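Local coordinates for phenylacetic acid degradation-related protein (PDB 2PIM) that probably hydrolyses acyl-CoA thioesters, as a putative member of the hotdog-fold thioesterase superfamily, at residues A[38-43]-A[100-105]; A[63-68]-A[119-124]. All coordinates share one frame; numbering follows the deposited sequence.

How the contacts relate
From the N terminus, strand 38-45 is the first element to take part. Contact 1 pairs its residues 38-43 with 100-105 and so closes a long loop that contains helix 58-75 and strand 84-92. Contact 2 starts inside that loop, at 63-68 of the helix, and ends beyond it, at 119-124, the end of strand 114-123 and the residue after it; the two closures therefore cross rather than nest. Strands 99-107 and 114-123 are antiparallel neighbours, which places both contacts on one curled sheet, contact 1 within it and contact 2 between it and the helix. Their centres lie about 6 Å apart, and a probable hydrogen bond between Tyr-43 and Asp-67 joins the two contacts.

Contact 1 (A[38-43]-A[100-105]); sequences SLESDY and LLRGRA
Strand residues 38-43 and 100-105 run antiparallel, their axes 4.6 Å apart at closest approach, and the hydrogen-bonded pairs Leu-39 with Ala-105, Ser-41 with Gly-103 and Tyr-43 with Leu-101 each exchange two backbone bonds. On the face bearing Glu-40, Asp-42, Arg-102 and Arg-104, a salt-bridge network spans the strands. Arg-102 bends at chi2 and chi3 (51° and 58°), which folds its guanidinium back over the neighbouring strand between the two acids. There it grips one oxygen side-on: NE and NH2 lie 2.9 and 2.8 Å from OD1 of Asp-42, NH2 on the syn lone pair and NE nearly in line with the C-O bond, with OD1 itself lying out of the guanidinium plane. At another edge, NH1 of Arg-102 reaches OE2 of Glu-40 at 2.6 Å in a weak, strongly bent hydrogen bond that forms part of a salt bridge. The other carboxylate oxygen, OE1, makes a similarly weak bond with NE of Arg-104, at 2.8 Å, the carboxylate of Glu-40 and the guanidinium of Arg-104 standing nearly perpendicular (88°). CG of Arg-102 sits 3.1 Å above the Arg-104 guanidinium, over its centre. Asp-42 also pairs with Arg-30 through OD2, extending the network to strand 28-33. On the opposite face, the Tyr-43 ring presents an edge to Gly-103 N, and its hydroxyl bonds to Asp-67 of helix 58-75. A charged outer face and an inner one packed on this helix suit the curled antiparallel sheet of a hotdog fold.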
loop_
_atom_site.group_PDB
_atom_site.type_symbol
_atom_site.label_atom_id
_atom_site.label_comp_id
_atom_site.label_asym_id
_atom_site.label_seq_id
_atom_site.Cartn_x
_atom_site.Cartn_y
_atom_site.Cartn_z
ATOM N N SER A 38 -14.935 14.968 5.729
ATOM C CA SER A 38 -14.740 13.598 6.185
ATOM C C SER A 38 -15.416 12.640 5.216
ATOM O O SER A 38 -16.264 13.033 4.420
ATOM C CB SER A 38 -15.306 13.418 7.590
ATOM O OG SER A 38 -16.737 13.496 7.618
ATOM N N LEU A 39 -15.001 11.387 5.273
ATOM C CA LEU A 39 -15.512 10.369 4.396
ATOM C C LEU A 39 -15.251 9.025 5.068
ATOM O O LEU A 39 -14.302 8.873 5.792
ATOM C CB LEU A 39 -14.834 10.438 3.022
ATOM C CG LEU A 39 -15.293 9.428 1.952
ATOM C CD1 LEU A 39 -15.403 10.051 0.570
ATOM C CD2 LEU A 39 -14.359 8.260 1.908
ATOM N N GLU A 40 -16.121 8.060 4.806
ATOM C CA GLU A 40 -16.025 6.744 5.398
ATOM C C GLU A 40 -16.244 5.717 4.280
ATOM O O GLU A 40 -17.089 5.925 3.414
ATOM C CB GLU A 40 -17.100 6.650 6.461
ATOM C CG GLU A 40 -16.902 5.615 7.535
ATOM C CD GLU A 40 -17.592 6.011 8.876
ATOM O OE1 GLU A 40 -17.070 6.835 9.661
ATOM O OE2 GLU A 40 -18.675 5.489 9.136
ATOM N N SER A 41 -15.427 4.670 4.256
ATOM C CA SER A 41 -15.577 3.590 3.302
ATOM C C SER A 41 -15.316 2.230 3.973
ATOM O O SER A 41 -14.461 2.097 4.857
ATOM C CB SER A 41 -14.625 3.802 2.111
ATOM O OG SER A 41 -14.757 2.786 1.116
ATOM N N ASP A 42 -16.061 1.225 3.543
ATOM C CA ASP A 42 -15.752 -0.151 3.881
ATOM C C ASP A 42 -14.691 -0.702 2.932
ATOM O O ASP A 42 -14.592 -0.239 1.809
ATOM C CB ASP A 42 -16.995 -1.016 3.733
ATOM C CG ASP A 42 -18.026 -0.730 4.779
ATOM O OD1 ASP A 42 -17.630 -0.381 5.904
ATOM O OD2 ASP A 42 -19.226 -0.872 4.472
ATOM N N TYR A 43 -13.937 -1.691 3.400
ATOM C CA TYR A 43 -12.990 -2.437 2.595
ATOM C C TYR A 43 -13.101 -3.913 3.020
ATOM O O TYR A 43 -13.581 -4.216 4.127
ATOM C CB TYR A 43 -11.534 -1.871 2.745
ATOM C CG TYR A 43 -11.431 -0.448 2.219
ATOM C CD1 TYR A 43 -11.355 -0.194 0.858
ATOM C CD2 TYR A 43 -11.494 0.635 3.078
ATOM C CE1 TYR A 43 -11.309 1.089 0.370
ATOM C CE2 TYR A 43 -11.474 1.928 2.600
ATOM C CZ TYR A 43 -11.405 2.156 1.248
ATOM O OH TYR A 43 -11.423 3.455 0.782
ATOM N N LEU A 100 -14.071 -7.723 6.754
ATOM C CA LEU A 100 -14.378 -6.305 6.612
ATOM C C LEU A 100 -13.454 -5.406 7.450
ATOM O O LEU A 100 -13.041 -5.770 8.544
ATOM C CB LEU A 100 -15.810 -6.035 7.043
ATOM C CG LEU A 100 -16.950 -6.053 6.040
ATOM C CD1 LEU A 100 -18.257 -6.055 6.824
ATOM C CD2 LEU A 100 -16.859 -4.848 5.126
ATOM N N LEU A 101 -13.166 -4.225 6.911
ATOM C CA LEU A 101 -12.531 -3.120 7.635
ATOM C C LEU A 101 -13.281 -1.867 7.284
ATOM O O LEU A 101 -13.959 -1.801 6.271
ATOM C CB LEU A 101 -11.044 -2.920 7.261
ATOM C CG LEU A 101 -10.086 -4.110 7.518
ATOM C CD1 LEU A 101 -9.924 -5.019 6.314
ATOM C CD2 LEU A 101 -8.749 -3.617 7.957
ATOM N N ARG A 102 -13.130 -0.875 8.140
ATOM C CA ARG A 102 -13.760 0.417 8.010
ATOM C C ARG A 102 -12.658 1.469 7.909
ATOM O O ARG A 102 -11.874 1.635 8.857
ATOM C CB ARG A 102 -14.564 0.681 9.278
ATOM C CG ARG A 102 -15.129 2.080 9.437
ATOM C CD ARG A 102 -15.866 2.503 8.220
ATOM N NE ARG A 102 -16.963 1.571 7.920
ATOM C CZ ARG A 102 -18.257 1.792 8.162
ATOM N NH1 ARG A 102 -18.703 2.932 8.659
ATOM N NH2 ARG A 102 -19.120 0.869 7.876
ATOM N N GLY A 103 -12.637 2.183 6.786
ATOM C CA GLY A 103 -11.717 3.274 6.570
ATOM C C GLY A 103 -12.386 4.600 6.804
ATOM O O GLY A 103 -13.489 4.842 6.301
ATOM N N ARG A 104 -11.718 5.471 7.548
ATOM C CA ARG A 104 -12.239 6.848 7.807
ATOM C C ARG A 104 -11.179 7.891 7.406
ATOM O O ARG A 104 -10.018 7.750 7.750
ATOM C CB ARG A 104 -12.651 7.007 9.280
ATOM C CG ARG A 104 -13.825 6.109 9.656
ATOM C CD ARG A 104 -14.452 6.353 11.063
ATOM N NE ARG A 104 -15.454 5.302 11.401
ATOM C CZ ARG A 104 -15.206 4.102 11.982
ATOM N NH1 ARG A 104 -14.003 3.733 12.381
ATOM N NH2 ARG A 104 -16.197 3.261 12.205
ATOM N N ALA A 105 -11.576 8.887 6.609
ATOM C CA ALA A 105 -10.689 9.962 6.217
ATOM C C ALA A 105 -11.190 11.296 6.774
ATOM O O ALA A 105 -12.396 11.473 6.955
ATOM C CB ALA A 105 -10.557 10.015 4.711
#

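Contact 2 (A[63-68]-A[119-124])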
loop_
_atom_site.group_PDB
_atom_site.type_symbol
_atom_site.label_atom_id
_atom_site.label_comp_id
_atom_site.label_asym_id
_atom_site.label_seq_id
_atom_site.Cartn_x
_atom_site.Cartn_y
_atom_site.Cartn_z
ATOM N N ALA A 63 -3.107 0.341 0.763
ATOM C CA ALA A 63 -3.902 0.584 -0.449
ATOM C C ALA A 63 -5.330 0.988 -0.113
ATOM O O ALA A 63 -5.934 1.775 -0.813
ATOM C CB ALA A 63 -3.872 -0.657 -1.382
HETATM N N MSE A 64 -5.866 0.477 0.989
HETATM C CA MSE A 64 -7.181 0.931 1.491
HETATM C C MSE A 64 -7.141 2.376 2.048
HETATM O O MSE A 64 -8.043 3.189 1.789
HETATM C CB MSE A 64 -7.623 -0.018 2.581
HETATM C CG MSE A 64 -7.914 -1.379 2.059
HETATM SE SE MSE A 64 -8.097 -2.712 3.522
HETATM C CE MSE A 64 -8.141 -4.357 2.463
ATOM N N LEU A 65 -6.070 2.683 2.785
ATOM C CA LEU A 65 -5.817 4.034 3.287
ATOM C C LEU A 65 -5.612 5.024 2.153
ATOM O O LEU A 65 -6.093 6.169 2.200
ATOM C CB LEU A 65 -4.637 4.022 4.280
ATOM C CG LEU A 65 -4.962 3.369 5.662
ATOM C CD1 LEU A 65 -3.737 2.928 6.425
ATOM C CD2 LEU A 65 -5.839 4.256 6.540
ATOM N N ASP A 66 -4.927 4.580 1.111
ATOM C CA ASP A 66 -4.756 5.383 -0.076
ATOM C C ASP A 66 -6.107 5.685 -0.694
ATOM O O ASP A 66 -6.371 6.831 -1.109
ATOM C CB ASP A 66 -3.794 4.675 -1.055
ATOM C CG ASP A 66 -3.430 5.547 -2.281
ATOM O OD1 ASP A 66 -3.176 6.744 -2.144
ATOM O OD2 ASP A 66 -3.366 5.019 -3.392
ATOM N N ASP A 67 -6.975 4.668 -0.782
ATOM C CA ASP A 67 -8.276 4.849 -1.416
ATOM C C ASP A 67 -9.151 5.850 -0.633
ATOM O O ASP A 67 -9.734 6.774 -1.197
ATOM C CB ASP A 67 -9.025 3.520 -1.543
ATOM C CG ASP A 67 -10.377 3.695 -2.235
ATOM O OD1 ASP A 67 -10.359 3.866 -3.461
ATOM O OD2 ASP A 67 -11.451 3.688 -1.559
ATOM N N VAL A 68 -9.235 5.674 0.675
ATOM C CA VAL A 68 -10.152 6.493 1.473
ATOM C C VAL A 68 -9.749 7.976 1.473
ATOM O O VAL A 68 -10.635 8.895 1.308
ATOM C CB VAL A 68 -10.391 5.885 2.897
ATOM C CG1 VAL A 68 -9.159 6.026 3.791
ATOM C CG2 VAL A 68 -11.605 6.473 3.514
ATOM N N GLY A 119 -6.054 9.330 7.436
ATOM C CA GLY A 119 -6.884 8.169 7.293
ATOM C C GLY A 119 -6.648 7.248 8.480
ATOM O O GLY A 119 -5.559 7.229 9.016
ATOM N N GLU A 120 -7.700 6.534 8.899
ATOM C CA GLU A 120 -7.630 5.512 9.952
ATOM C C GLU A 120 -8.363 4.285 9.433
ATOM O O GLU A 120 -9.341 4.401 8.711
ATOM C CB GLU A 120 -8.281 6.035 11.207
ATOM C CG GLU A 120 -7.537 7.262 11.743
ATOM C CD GLU A 120 -8.242 8.002 12.886
ATOM O OE1 GLU A 120 -9.430 7.662 13.173
ATOM O OE2 GLU A 120 -7.581 8.914 13.484
ATOM N N LEU A 121 -7.837 3.113 9.741
ATOM C CA LEU A 121 -8.447 1.869 9.316
ATOM C C LEU A 121 -8.686 1.053 10.581
ATOM O O LEU A 121 -7.746 0.824 11.376
ATOM C CB LEU A 121 -7.505 1.145 8.357
ATOM C CG LEU A 121 -7.997 0.182 7.313
ATOM C CD1 LEU A 121 -9.033 0.766 6.320
ATOM C CD2 LEU A 121 -6.765 -0.316 6.573
ATOM N N SER A 122 -9.947 0.643 10.752
ATOM C CA SER A 122 -10.378 -0.193 11.853
ATOM C C SER A 122 -10.943 -1.522 11.400
ATOM O O SER A 122 -11.512 -1.646 10.306
ATOM C CB SER A 122 -11.489 0.496 12.672
ATOM O OG SER A 122 -10.967 1.660 13.251
ATOM N N GLN A 123 -10.803 -2.488 12.307
ATOM C CA GLN A 123 -11.407 -3.789 12.209
ATOM C C GLN A 123 -11.757 -4.234 13.632
ATOM O O GLN A 123 -10.928 -4.122 14.544
ATOM C CB GLN A 123 -10.436 -4.776 11.594
ATOM C CG GLN A 123 -11.096 -6.085 11.281
ATOM C CD GLN A 123 -10.189 -7.019 10.537
ATOM O OE1 GLN A 123 -9.167 -7.464 11.072
ATOM N NE2 GLN A 123 -10.554 -7.339 9.299
ATOM N N ASP A 124 -12.979 -4.737 13.793
ATOM C CA ASP A 124 -13.544 -5.191 15.066
ATOM C C ASP A 124 -13.407 -4.162 16.182
ATOM O O ASP A 124 -13.147 -4.501 17.350
ATOM C CB ASP A 124 -12.963 -6.554 15.484
ATOM C CG ASP A 124 -13.209 -7.663 14.439
ATOM O OD1 ASP A 124 -14.161 -7.562 13.619
ATOM O OD2 ASP A 124 -12.427 -8.647 14.441
#
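Leu-65 and Met-64 meet Leu-121 in the apolar junction between helix residues 63-68 and the strand at 119-123, whose axes approach to 8.2 Å at 130°. Two side-chain contacts carry it. CD2 of Leu-65 lies 4.0 Å from CB of Leu-121, while the methyls of Leu-121 lie against Met-64, a selenomethionine, with CD1 4.1 Å from its CB and CD2 equally near SE. Met-64 and Leu-121 cross at about a right angle; with CG roughly anti to its backbone N (chi1 -154°), Leu-121 carries both methyls to Met-64. Side chain also meets backbone: the same Leu-65 methyl rests against the strand, 3.7 Å from the carbonyl carbon of Gly-119 and 3.8 Å from N of Glu-120. Gly-119 has no side chain between its backbone and this methyl, and the helix comes close there, with CA of Leu-65 5.9 Å from CA of Gly-119. Polar bonding lies elsewhere: Asp-67 meets Tyr-43, and Asp-66 bonds to Gly-59 of the second subunit. Van der Waals packing thus seats the central helix against the sheet, and shape and the exclusion of water, rather than directed polar bonds, hold this buried junction together.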